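Local coordinates for Thiol:disulfide interchange protein DsbA (Neisseria meningitidis MC58, PDB 3HZ8) that probably catalyses the formation of disulfide bonds in periplasmic proteins, as a DsbA-type thiol oxidoreductase of the thioredoxin family, at residues Ala79-Ala84 with Gln137-Lys142; Leu59-Val64 with Asp86-Ala91; Gly162-Glu167 with Asp179-Lys184; Val26-Phe31 with Lys51-Asp56. The protein carries 1 engineered substitution. One frame throughout, in Å; residues are numbered along the deposited sequence.

Contact 1: residues Ala79-Ala84 with Gln137-Lys142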
loop_
_atom_site.group_PDB
_atom_site.type_symbol
_atom_site.label_atom_id
_atom_site.label_comp_id
_atom_site.label_asym_id
_atom_site.label_seq_id
_atom_site.Cartn_x
_atom_site.Cartn_y
_atom_site.Cartn_z
ATOM N N ALA A 79 -6.128 1.663 -10.134
ATOM C CA ALA A 79 -7.558 1.604 -10.440
ATOM C C ALA A 79 -8.416 1.271 -9.212
ATOM O O ALA A 79 -9.518 1.817 -9.046
ATOM C CB ALA A 79 -7.797 0.586 -11.543
ATOM N N VAL A 80 -7.930 0.359 -8.369
ATOM C CA VAL A 80 -8.632 -0.023 -7.137
ATOM C C VAL A 80 -8.704 1.184 -6.215
ATOM O O VAL A 80 -9.749 1.469 -5.628
ATOM C CB VAL A 80 -7.920 -1.202 -6.422
ATOM C CG1 VAL A 80 -8.423 -1.382 -4.967
ATOM C CG2 VAL A 80 -8.080 -2.475 -7.223
ATOM N N ASP A 81 -7.590 1.897 -6.088
ATOM C CA ASP A 81 -7.554 3.089 -5.254
ATOM C C ASP A 81 -8.591 4.109 -5.719
ATOM O O ASP A 81 -9.304 4.690 -4.893
ATOM C CB ASP A 81 -6.152 3.699 -5.260
ATOM C CG ASP A 81 -5.647 3.985 -3.875
ATOM O OD1 ASP A 81 -6.420 3.835 -2.900
ATOM O OD2 ASP A 81 -4.459 4.356 -3.773
ATOM N N MET A 82 -8.686 4.280 -7.043
ATOM C CA MET A 82 -9.596 5.231 -7.683
ATOM C C MET A 82 -11.066 4.826 -7.521
ATOM O O MET A 82 -11.828 5.436 -6.766
ATOM C CB MET A 82 -9.263 5.343 -9.183
ATOM C CG MET A 82 -7.901 5.941 -9.507
ATOM S SD MET A 82 -7.342 5.778 -11.224
ATOM C CE MET A 82 -8.738 6.516 -12.079
ATOM N N ALA A 83 -11.448 3.794 -8.258
ATOM C CA ALA A 83 -12.842 3.392 -8.391
ATOM C C ALA A 83 -13.408 2.622 -7.207
ATOM O O ALA A 83 -14.630 2.541 -7.035
ATOM C CB ALA A 83 -13.000 2.585 -9.635
ATOM N N ALA A 84 -12.533 2.035 -6.404
ATOM C CA ALA A 84 -12.984 1.222 -5.293
ATOM C C ALA A 84 -12.565 1.792 -3.943
ATOM O O ALA A 84 -12.452 1.044 -2.970
ATOM C CB ALA A 84 -12.495 -0.223 -5.450
ATOM N N GLN A 137 -2.800 5.323 -15.461
ATOM C CA GLN A 137 -1.494 5.233 -16.109
ATOM C C GLN A 137 -0.476 6.129 -15.395
ATOM O O GLN A 137 0.700 5.774 -15.267
ATOM C CB GLN A 137 -1.592 5.606 -17.600
ATOM C CG GLN A 137 -0.292 5.426 -18.389
ATOM C CD GLN A 137 -0.467 5.482 -19.912
ATOM O OE1 GLN A 137 -1.534 5.171 -20.445
ATOM N NE2 GLN A 137 0.597 5.862 -20.614
ATOM N N ALA A 138 -0.947 7.278 -14.920
ATOM C CA ALA A 138 -0.082 8.217 -14.214
ATOM C C ALA A 138 0.118 7.831 -12.741
ATOM O O ALA A 138 1.186 8.094 -12.190
ATOM C CB ALA A 138 -0.598 9.627 -14.354
ATOM N N ARG A 139 -0.898 7.249 -12.098
ATOM C CA ARG A 139 -0.707 6.647 -10.765
ATOM C C ARG A 139 0.355 5.510 -10.823
ATOM O O ARG A 139 1.209 5.411 -9.936
ATOM C CB ARG A 139 -2.032 6.168 -10.144
ATOM C CG ARG A 139 -2.939 7.241 -9.436
ATOM C CD ARG A 139 -4.283 6.586 -9.097
ATOM N NE ARG A 139 -5.355 7.443 -8.563
ATOM C CZ ARG A 139 -5.723 7.473 -7.285
ATOM N NH1 ARG A 139 -5.054 6.755 -6.391
ATOM N NH2 ARG A 139 -6.753 8.231 -6.899
ATOM N N ALA A 140 0.327 4.681 -11.873
ATOM C CA ALA A 140 1.272 3.554 -12.022
ATOM C C ALA A 140 2.718 3.983 -12.305
ATOM O O ALA A 140 3.675 3.392 -11.775
ATOM C CB ALA A 140 0.782 2.584 -13.114
ATOM N N ASP A 141 2.877 4.991 -13.169
ATOM C CA ASP A 141 4.172 5.590 -13.465
ATOM C C ASP A 141 4.843 6.127 -12.207
ATOM O O ASP A 141 6.059 6.008 -12.015
ATOM C CB ASP A 141 3.970 6.742 -14.449
ATOM C CG ASP A 141 3.502 6.275 -15.803
ATOM O OD1 ASP A 141 3.493 5.052 -16.043
ATOM O OD2 ASP A 141 3.149 7.135 -16.634
ATOM N N LYS A 142 4.023 6.748 -11.361
ATOM C CA LYS A 142 4.497 7.288 -10.080
ATOM C C LYS A 142 4.948 6.142 -9.155
ATOM O O LYS A 142 5.945 6.269 -8.452
ATOM C CB LYS A 142 3.409 8.150 -9.422
ATOM C CG LYS A 142 3.744 8.726 -8.040
ATOM C CD LYS A 142 4.856 9.748 -8.069
ATOM C CE LYS A 142 5.102 10.352 -6.682
ATOM N NZ LYS A 142 6.297 11.235 -6.714
HETATM O O HOH W 1 -2.708 5.322 -6.299
#
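Arg139 reaches from helix 134-149 across to helix 71-83, where its guanidinium meets Asp81 and Met82. The side chains of Asp81 and Arg139 lie at about a right angle, and their carboxylate and guanidinium planes are turned 58° apart, so the two charged groups do not pair in the flat two-pronged way. Their direct salt bridge is long, 3.6 Å from Asp81 OD2 to Arg139 NH1. A water at the guanidinium edge, in its plane, bridges the two groups: it accepts from Arg139 NH1 at 2.8 Å and donates to Asp81 OD2 at 3.2 Å. Met82 supplies the apolar part, passing its CG over one guanidinium face beside NE. Met82 was deposited in two conformers, and the closeness of this approach is doubtful.

The Arg139 chain leaves the helix with CG beside the backbone N (chi1 -81°) and then runs extended from CG to NE, which spans the gap between the helices. Farther out, each charge has a stronger partner: Glu135, one turn back on the same helix, holds Arg139 NE in a salt bridge, and Lys88 pairs with Asp81 OD1. At the surface of the helical part that DsbA proteins add to the thioredoxin fold, two helices thus meet through a long, water-bridged ion pair, probably only partly a direct electrostatic link.

Contact 2: residues Leu59-Val64 with Asp86-Ala91; sequences LRTEHV and DSKDVA
Thr61 and Lys88 extend toward each other and meet tip to tip, the hydroxyl of a strand residue against the ammonium of a helix residue. Lys88 NZ donates a hydrogen bond of 2.7 Å to Thr61 OG1, the one polar link between the two segments. Lys88 starts with CG on the far side from its backbone N (chi1 -172°) and stays extended to its end; this full length bridges backbones whose nearest CA atoms, those of Thr61 and Lys88, are 10.7 Å apart. On the strand, a chi1 of 65° sets Thr61 OG1 between the backbone N and the carbonyl carbon, and the methyl CG2 lies alongside at 3.8 Å from Lys88 NZ.

The alternation of strand 57-63 sends Arg60 and Glu62 to the other face. There Arg60 NE bonds Glu62 OE2 at 2.8 Å, nearly straight at 174° and within the guanidinium plane, using the anti lone pair of the carboxylate oxygen. Glu27 on the neighbouring strand 26-32 takes Arg60 NH1 as well. The lysine too has a second partner, Asp81 of helix 71-83, while Val80 of that helix packs against its chain.

In DsbA proteins a helical domain is inserted into the thioredoxin fold, and this contact joins the edge strand of the thioredoxin sheet to the first residue of helix 88-101. The carboxylate of Asp81 probably offsets the charge of Lys88, while the hydroxyl of Thr61 fixes the direction of its end; sheet and helix are joined here by a hydrogen bond between side-chain ends, not by close backbone packing.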
loop_
_atom_site.group_PDB
_atom_site.type_symbol
_atom_site.label_atom_id
_atom_site.label_comp_id
_atom_site.label_asym_id
_atom_site.label_seq_id
_atom_site.Cartn_x
_atom_site.Cartn_y
_atom_site.Cartn_z
ATOM N N LEU A 59 -4.054 5.577 5.467
ATOM C CA LEU A 59 -3.287 4.492 4.857
ATOM C C LEU A 59 -3.157 4.728 3.351
ATOM O O LEU A 59 -4.168 4.826 2.635
ATOM C CB LEU A 59 -3.969 3.144 5.127
ATOM C CG LEU A 59 -3.312 1.905 4.502
ATOM C CD1 LEU A 59 -1.894 1.660 5.038
ATOM C CD2 LEU A 59 -4.189 0.676 4.730
ATOM N N ARG A 60 -1.912 4.840 2.899
ATOM C CA ARG A 60 -1.569 4.999 1.490
ATOM C C ARG A 60 -0.917 3.705 1.044
ATOM O O ARG A 60 -0.072 3.166 1.772
ATOM C CB ARG A 60 -0.556 6.137 1.346
ATOM C CG ARG A 60 0.175 6.240 0.008
ATOM C CD ARG A 60 1.263 7.306 0.119
ATOM N NE ARG A 60 1.975 7.576 -1.130
ATOM C CZ ARG A 60 2.994 8.431 -1.234
ATOM N NH1 ARG A 60 3.416 9.104 -0.167
ATOM N NH2 ARG A 60 3.576 8.635 -2.415
ATOM N N THR A 61 -1.271 3.227 -0.144
ATOM C CA THR A 61 -0.630 2.020 -0.674
ATOM C C THR A 61 -0.050 2.267 -2.060
ATOM O O THR A 61 -0.625 3.012 -2.855
ATOM C CB THR A 61 -1.583 0.810 -0.666
ATOM O OG1 THR A 61 -2.671 1.056 -1.557
ATOM C CG2 THR A 61 -2.135 0.579 0.731
ATOM N N GLU A 62 1.106 1.666 -2.322
ATOM C CA GLU A 62 1.779 1.804 -3.619
ATOM C C GLU A 62 2.296 0.430 -4.039
ATOM O O GLU A 62 2.925 -0.268 -3.231
ATOM C CB GLU A 62 2.962 2.774 -3.506
ATOM C CG GLU A 62 2.622 4.174 -2.934
ATOM C CD GLU A 62 1.789 5.054 -3.886
ATOM O OE1 GLU A 62 1.596 4.676 -5.063
ATOM O OE2 GLU A 62 1.329 6.139 -3.455
ATOM N N HIS A 63 2.012 0.034 -5.278
ATOM C CA HIS A 63 2.472 -1.266 -5.795
ATOM C C HIS A 63 3.870 -1.098 -6.355
ATOM O O HIS A 63 4.119 -0.165 -7.126
ATOM C CB HIS A 63 1.520 -1.751 -6.898
ATOM C CG HIS A 63 1.615 -3.211 -7.216
ATOM N ND1 HIS A 63 2.702 -3.788 -7.839
ATOM C CD2 HIS A 63 0.714 -4.207 -7.042
ATOM C CE1 HIS A 63 2.488 -5.085 -7.984
ATOM N NE2 HIS A 63 1.280 -5.363 -7.529
ATOM N N VAL A 64 4.794 -1.980 -5.973
ATOM C CA VAL A 64 6.153 -1.899 -6.521
ATOM C C VAL A 64 6.168 -2.207 -8.024
ATOM O O VAL A 64 5.287 -2.908 -8.537
ATOM C CB VAL A 64 7.171 -2.829 -5.782
ATOM C CG1 VAL A 64 7.394 -2.336 -4.351
ATOM C CG2 VAL A 64 6.758 -4.308 -5.832
ATOM N N ASP A 86 -14.121 3.288 -1.641
ATOM C CA ASP A 86 -15.073 2.985 -0.552
ATOM C C ASP A 86 -15.141 1.508 -0.141
ATOM O O ASP A 86 -15.655 1.175 0.935
ATOM C CB ASP A 86 -16.480 3.519 -0.872
ATOM C CG ASP A 86 -17.418 3.489 0.345
ATOM O OD1 ASP A 86 -16.944 3.665 1.493
ATOM O OD2 ASP A 86 -18.639 3.290 0.155
ATOM N N SER A 87 -14.640 0.615 -0.988
ATOM C CA SER A 87 -14.519 -0.790 -0.594
ATOM C C SER A 87 -13.234 -1.406 -1.136
ATOM O O SER A 87 -13.247 -2.447 -1.788
ATOM C CB SER A 87 -15.759 -1.602 -0.983
ATOM O OG SER A 87 -16.720 -1.596 0.058
ATOM N N LYS A 88 -12.127 -0.734 -0.846
ATOM C CA LYS A 88 -10.798 -1.198 -1.218
ATOM C C LYS A 88 -10.478 -2.560 -0.585
ATOM O O LYS A 88 -9.798 -3.392 -1.187
ATOM C CB LYS A 88 -9.772 -0.145 -0.808
ATOM C CG LYS A 88 -8.355 -0.395 -1.289
ATOM C CD LYS A 88 -7.451 0.758 -0.902
ATOM C CE LYS A 88 -6.042 0.569 -1.417
ATOM N NZ LYS A 88 -5.212 1.761 -1.119
ATOM N N ASP A 89 -10.988 -2.796 0.623
ATOM C CA ASP A 89 -10.658 -4.021 1.346
ATOM C C ASP A 89 -11.141 -5.286 0.656
ATOM O O ASP A 89 -10.388 -6.255 0.557
ATOM C CB ASP A 89 -11.136 -3.944 2.795
ATOM C CG ASP A 89 -10.452 -2.837 3.562
ATOM O OD1 ASP A 89 -9.430 -2.307 3.063
ATOM O OD2 ASP A 89 -10.928 -2.493 4.660
ATOM N N VAL A 90 -12.394 -5.264 0.183
ATOM C CA VAL A 90 -12.976 -6.346 -0.613
ATOM C C VAL A 90 -12.192 -6.547 -1.920
ATOM O O VAL A 90 -11.879 -7.665 -2.302
ATOM C CB VAL A 90 -14.469 -6.051 -0.941
ATOM C CG1 VAL A 90 -15.120 -7.248 -1.629
ATOM C CG2 VAL A 90 -15.243 -5.665 0.331
ATOM N N ALA A 91 -11.895 -5.434 -2.596
ATOM C CA ALA A 91 -11.150 -5.480 -3.872
ATOM C C ALA A 91 -9.772 -6.131 -3.699
ATOM O O ALA A 91 -9.425 -7.082 -4.400
ATOM C CB ALA A 91 -11.029 -4.102 -4.475
#

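Contact 3: residues Gly162-Glu167 with Asp179-Lys184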
loop_
_atom_site.group_PDB
_atom_site.type_symbol
_atom_site.label_atom_id
_atom_site.label_comp_id
_atom_site.label_asym_id
_atom_site.label_seq_id
_atom_site.Cartn_x
_atom_site.Cartn_y
_atom_site.Cartn_z
ATOM N N GLY A 162 6.589 9.277 6.370
ATOM C CA GLY A 162 7.595 9.451 5.321
ATOM C C GLY A 162 9.011 9.007 5.666
ATOM O O GLY A 162 9.874 8.953 4.791
ATOM N N LYS A 163 9.273 8.679 6.931
ATOM C CA LYS A 163 10.670 8.470 7.343
ATOM C C LYS A 163 10.977 7.255 8.223
ATOM O O LYS A 163 12.139 6.908 8.365
ATOM C CB LYS A 163 11.207 9.728 8.044
ATOM C CG LYS A 163 10.504 10.047 9.360
ATOM C CD LYS A 163 10.973 11.349 10.011
ATOM C CE LYS A 163 12.465 11.344 10.357
ATOM N NZ LYS A 163 12.923 12.653 10.985
ATOM N N TYR A 164 9.962 6.638 8.828
ATOM C CA TYR A 164 10.194 5.550 9.784
ATOM C C TYR A 164 9.716 4.219 9.226
ATOM O O TYR A 164 8.518 4.004 9.071
ATOM C CB TYR A 164 9.507 5.838 11.127
ATOM C CG TYR A 164 9.980 7.123 11.780
ATOM C CD1 TYR A 164 11.321 7.326 12.077
ATOM C CD2 TYR A 164 9.076 8.121 12.113
ATOM C CE1 TYR A 164 11.760 8.505 12.691
ATOM C CE2 TYR A 164 9.500 9.303 12.729
ATOM C CZ TYR A 164 10.842 9.487 13.006
ATOM O OH TYR A 164 11.272 10.659 13.588
ATOM N N LYS A 165 10.663 3.330 8.935
ATOM C CA LYS A 165 10.349 2.019 8.391
ATOM C C LYS A 165 10.086 1.053 9.534
ATOM O O LYS A 165 10.912 0.941 10.443
ATOM C CB LYS A 165 11.516 1.500 7.537
ATOM C CG LYS A 165 11.293 0.098 6.948
ATOM C CD LYS A 165 12.450 -0.324 6.048
ATOM C CE LYS A 165 12.283 -1.765 5.636
ATOM N NZ LYS A 165 13.342 -2.211 4.701
ATOM N N VAL A 166 8.943 0.370 9.482
ATOM C CA VAL A 166 8.620 -0.660 10.463
ATOM C C VAL A 166 9.468 -1.905 10.209
ATOM O O VAL A 166 9.546 -2.382 9.086
ATOM C CB VAL A 166 7.133 -1.043 10.395
ATOM C CG1 VAL A 166 6.815 -2.135 11.412
ATOM C CG2 VAL A 166 6.270 0.182 10.638
ATOM N N GLU A 167 10.128 -2.407 11.252
ATOM C CA GLU A 167 10.856 -3.673 11.153
ATOM C C GLU A 167 9.990 -4.715 11.868
ATOM O O GLU A 167 9.914 -4.734 13.095
ATOM C CB GLU A 167 12.246 -3.566 11.790
ATOM C CG GLU A 167 13.116 -2.414 11.259
ATOM C CD GLU A 167 13.647 -2.666 9.857
ATOM O OE1 GLU A 167 13.833 -3.848 9.511
ATOM O OE2 GLU A 167 13.882 -1.697 9.101
ATOM N N ASP A 179 1.436 2.473 15.601
ATOM C CA ASP A 179 0.806 3.425 16.522
ATOM C C ASP A 179 1.829 4.298 17.246
ATOM O O ASP A 179 1.622 5.508 17.394
ATOM C CB ASP A 179 -0.055 2.678 17.536
ATOM C CG ASP A 179 -1.283 2.028 16.904
ATOM O OD1 ASP A 179 -1.597 2.342 15.729
ATOM O OD2 ASP A 179 -1.934 1.216 17.604
ATOM N N LEU A 180 2.908 3.681 17.724
ATOM C CA LEU A 180 3.971 4.412 18.415
ATOM C C LEU A 180 4.663 5.381 17.471
ATOM O O LEU A 180 4.941 6.528 17.850
ATOM C CB LEU A 180 5.000 3.452 19.043
ATOM C CG LEU A 180 4.540 2.530 20.179
ATOM C CD1 LEU A 180 5.654 1.561 20.518
ATOM C CD2 LEU A 180 4.178 3.381 21.377
ATOM N N LEU A 181 4.945 4.925 16.247
ATOM C CA LEU A 181 5.560 5.799 15.249
ATOM C C LEU A 181 4.653 6.956 14.881
ATOM O O LEU A 181 5.119 8.081 14.712
ATOM C CB LEU A 181 5.950 5.019 13.998
ATOM C CG LEU A 181 7.138 4.074 14.159
ATOM C CD1 LEU A 181 7.311 3.200 12.912
ATOM C CD2 LEU A 181 8.413 4.842 14.466
ATOM N N ALA A 182 3.355 6.691 14.786
ATOM C CA ALA A 182 2.386 7.744 14.467
ATOM C C ALA A 182 2.362 8.860 15.512
ATOM O O ALA A 182 2.268 10.047 15.166
ATOM C CB ALA A 182 1.013 7.153 14.282
ATOM N N ASP A 183 2.446 8.475 16.786
ATOM C CA ASP A 183 2.542 9.439 17.886
ATOM C C ASP A 183 3.861 10.220 17.812
ATOM O O ASP A 183 3.877 11.444 17.991
ATOM C CB ASP A 183 2.382 8.731 19.238
ATOM C CG ASP A 183 2.623 9.656 20.421
ATOM O OD1 ASP A 183 1.791 10.551 20.662
ATOM O OD2 ASP A 183 3.651 9.485 21.104
ATOM N N LYS A 184 4.961 9.521 17.519
ATOM C CA LYS A 184 6.274 10.163 17.386
ATOM C C LYS A 184 6.230 11.244 16.299
ATOM O O LYS A 184 6.669 12.380 16.529
ATOM C CB LYS A 184 7.360 9.117 17.088
ATOM C CG LYS A 184 8.784 9.656 17.009
ATOM C CD LYS A 184 9.763 8.513 16.754
ATOM C CE LYS A 184 11.202 8.991 16.611
ATOM N NZ LYS A 184 11.762 9.525 17.887
#
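Strand 164-166 and the C-terminal helix 171-191 run nearly antiparallel here, 173° between their directions and 10.0 Å between the axes of the short segments, with Tyr164 opposite Leu181. Leu181 projects toward the strand and forks over two of its residues: CD2 rests 3.7 Å from Tyr164 CB and continues onto CG of the ring at an oblique approach, while CD1 lies 3.9 Å from Val166 CG2.

Farther along the ring, Lys184 crosses Tyr164 at about a right angle. Its aliphatic part does the touching, CE coming to 3.5 Å from Tyr164 OH. A bend at the last torsion (chi4 68°) turns NZ aside from the line of the extended chain. Lys163 lies over one face of the ring, its CG 3.5 Å above the centre; together with Tyr164 it forms a classic beta bulge opposite Val160.

The phenol hydroxyl is hydrogen-bonded to Glu188, one turn beyond Lys184 on the same helix. Tyr164 is thus held by apolar packing along its body and by a polar bond at its end: here the strand and the helix meet through apolar contacts, and the one polar atom of the tyrosine side chain is satisfied by Glu188.

Contact 4: residues Val26-Phe31 with Lys51-Asp56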
loop_
_atom_site.group_PDB
_atom_site.type_symbol
_atom_site.label_atom_id
_atom_site.label_comp_id
_atom_site.label_asym_id
_atom_site.label_seq_id
_atom_site.Cartn_x
_atom_site.Cartn_y
_atom_site.Cartn_z
ATOM N N VAL A 26 -0.644 12.274 9.431
ATOM C CA VAL A 26 0.317 11.194 9.661
ATOM C C VAL A 26 0.034 10.079 8.659
ATOM O O VAL A 26 -0.966 9.364 8.762
ATOM C CB VAL A 26 0.232 10.625 11.095
ATOM C CG1 VAL A 26 1.243 9.511 11.286
ATOM C CG2 VAL A 26 0.453 11.725 12.136
ATOM N N GLU A 27 0.924 9.943 7.684
ATOM C CA GLU A 27 0.772 8.937 6.638
ATOM C C GLU A 27 1.342 7.589 7.081
ATOM O O GLU A 27 2.421 7.538 7.662
ATOM C CB GLU A 27 1.510 9.386 5.378
ATOM C CG GLU A 27 1.361 8.447 4.206
ATOM C CD GLU A 27 1.998 8.997 2.956
ATOM O OE1 GLU A 27 1.380 9.871 2.321
ATOM O OE2 GLU A 27 3.105 8.559 2.606
ATOM N N VAL A 28 0.603 6.518 6.795
ATOM C CA VAL A 28 1.106 5.144 6.914
ATOM C C VAL A 28 1.142 4.628 5.483
ATOM O O VAL A 28 0.088 4.505 4.844
ATOM C CB VAL A 28 0.191 4.253 7.796
ATOM C CG1 VAL A 28 0.750 2.832 7.885
ATOM C CG2 VAL A 28 0.048 4.863 9.199
ATOM N N LEU A 29 2.354 4.370 4.975
ATOM C CA LEU A 29 2.542 3.991 3.573
ATOM C C LEU A 29 2.960 2.522 3.475
ATOM O O LEU A 29 3.959 2.138 4.073
ATOM C CB LEU A 29 3.595 4.908 2.928
ATOM C CG LEU A 29 4.292 4.486 1.639
ATOM C CD1 LEU A 29 3.305 4.162 0.539
ATOM C CD2 LEU A 29 5.263 5.584 1.204
ATOM N N GLU A 30 2.186 1.705 2.762
ATOM C CA GLU A 30 2.563 0.321 2.495
ATOM C C GLU A 30 2.956 0.152 1.035
ATOM O O GLU A 30 2.146 0.414 0.152
ATOM C CB GLU A 30 1.405 -0.647 2.817
ATOM C CG GLU A 30 1.810 -2.124 2.674
ATOM C CD GLU A 30 0.650 -3.067 2.414
ATOM O OE1 GLU A 30 -0.456 -2.593 2.133
ATOM O OE2 GLU A 30 0.861 -4.293 2.465
ATOM N N PHE A 31 4.186 -0.299 0.793
ATOM C CA PHE A 31 4.567 -0.832 -0.526
ATOM C C PHE A 31 4.257 -2.325 -0.542
ATOM O O PHE A 31 4.561 -3.024 0.427
ATOM C CB PHE A 31 6.058 -0.620 -0.813
ATOM C CG PHE A 31 6.433 0.826 -1.054
ATOM C CD1 PHE A 31 6.307 1.379 -2.322
ATOM C CD2 PHE A 31 6.955 1.616 -0.032
ATOM C CE1 PHE A 31 6.669 2.715 -2.569
ATOM C CE2 PHE A 31 7.330 2.946 -0.274
ATOM C CZ PHE A 31 7.177 3.491 -1.550
ATOM N N LYS A 51 -8.878 0.785 10.360
ATOM C CA LYS A 51 -10.205 1.206 10.829
ATOM C C LYS A 51 -10.118 1.929 12.169
ATOM O O LYS A 51 -11.006 2.722 12.494
ATOM C CB LYS A 51 -11.167 0.025 10.938
ATOM C CG LYS A 51 -11.255 -0.824 9.698
ATOM C CD LYS A 51 -11.679 -0.028 8.487
ATOM C CE LYS A 51 -11.705 -0.884 7.245
ATOM N NZ LYS A 51 -12.593 -2.071 7.387
ATOM N N SER A 52 -9.056 1.655 12.932
ATOM C CA SER A 52 -8.807 2.293 14.240
ATOM C C SER A 52 -8.112 3.643 14.138
ATOM O O SER A 52 -7.970 4.335 15.141
ATOM C CB SER A 52 -7.940 1.386 15.138
ATOM O OG SER A 52 -6.535 1.574 14.884
ATOM N N PHE A 53 -7.625 3.992 12.946
ATOM C CA PHE A 53 -6.866 5.228 12.759
ATOM C C PHE A 53 -7.657 6.447 13.220
ATOM O O PHE A 53 -8.857 6.558 12.961
ATOM C CB PHE A 53 -6.505 5.436 11.284
ATOM C CG PHE A 53 -5.345 4.598 10.779
ATOM C CD1 PHE A 53 -4.732 3.625 11.564
ATOM C CD2 PHE A 53 -4.897 4.772 9.472
ATOM C CE1 PHE A 53 -3.678 2.855 11.052
ATOM C CE2 PHE A 53 -3.848 4.017 8.966
ATOM C CZ PHE A 53 -3.241 3.058 9.756
ATOM N N LYS A 54 -6.963 7.365 13.882
ATOM C CA LYS A 54 -7.491 8.695 14.168
ATOM C C LYS A 54 -7.744 9.442 12.861
ATOM O O LYS A 54 -7.231 9.044 11.813
ATOM C CB LYS A 54 -6.495 9.468 15.033
ATOM C CG LYS A 54 -6.342 8.921 16.442
ATOM C CD LYS A 54 -7.676 8.954 17.169
ATOM C CE LYS A 54 -7.580 8.293 18.526
ATOM N NZ LYS A 54 -8.890 7.713 18.905
ATOM N N ASP A 55 -8.531 10.518 12.924
ATOM C CA ASP A 55 -8.887 11.303 11.736
ATOM C C ASP A 55 -7.691 11.973 11.050
ATOM O O ASP A 55 -7.794 12.380 9.885
ATOM C CB ASP A 55 -9.948 12.365 12.083
ATOM C CG ASP A 55 -11.361 11.790 12.181
ATOM O OD1 ASP A 55 -12.305 12.588 12.394
ATOM O OD2 ASP A 55 -11.538 10.556 12.040
ATOM N N ASP A 56 -6.576 12.104 11.769
ATOM C CA ASP A 56 -5.369 12.716 11.211
ATOM C C ASP A 56 -4.398 11.698 10.619
ATOM O O ASP A 56 -3.308 12.064 10.181
ATOM C CB ASP A 56 -4.655 13.602 12.242
ATOM C CG ASP A 56 -3.960 12.806 13.342
ATOM O OD1 ASP A 56 -4.378 11.664 13.643
ATOM O OD2 ASP A 56 -2.994 13.346 13.915
#
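Val26 and Asp56 are joined by a backbone hydrogen bond, the single polar link between these segments. Val26 N donates to Asp56 O at 2.8 Å, with an N-H...O angle of 175°; the donor sits nearly along the C=O axis, so the bond is close to straight at both ends. It fixes the start of strand 26-32 against the last residue of the loop before strand 57-63, and the pairing of the two strands carries on from there through Val26 and Val28 with Tyr58.

Apolar packing is supplied by Val28 and Phe53. The far end of the phenylalanine points at the strand, and its CZ lies 3.8 Å from Val28 CG2, the methyl approaching the ring obliquely. With CG of Phe53 beside the backbone N (chi1 -78°), the ring spans from the loop to the sheet. Val28 also packs on Ile178 of helix 171-191, and Val26 on Ala182 and Val185 of that helix.

The charged partners lie outside the segments: Asp56 OD2 forms a salt bridge with Arg186 of helix 171-191, which ties the loop to the C-terminal helix.

Strand 26-32, helix 37-50 and the parallel neighbouring strand 57-63 form a beta-alpha-beta crossover, and this contact closes its return loop, as in the thioredoxin fold, where the helix carries the redox-active Cys36-Cys39 pair at its start.

In the fold
Contacts 1 and 2, their centres 10 Å apart, interlock through a salt bridge of 3.0 Å between Asp81 OD1 and Lys88 NZ, making one polar network across helices 71-83, 134-149 and 88-101 and the edge of the sheet. Contacts 3 and 4 are also 10 Å apart and meet where Ala182 packs on Val26. The shared sheet connects the pairs: strands 26-32 and 57-63 are neighbours, with Arg60 of contact 2 paired to Glu27 of contact 4. Contacts 1 and 3 stand on opposite sides of the chain's centre, 25 Å between centres. The Cys36-Cys39 disulfide lies in the crossover closed by contact 4, just beyond strand 26-32.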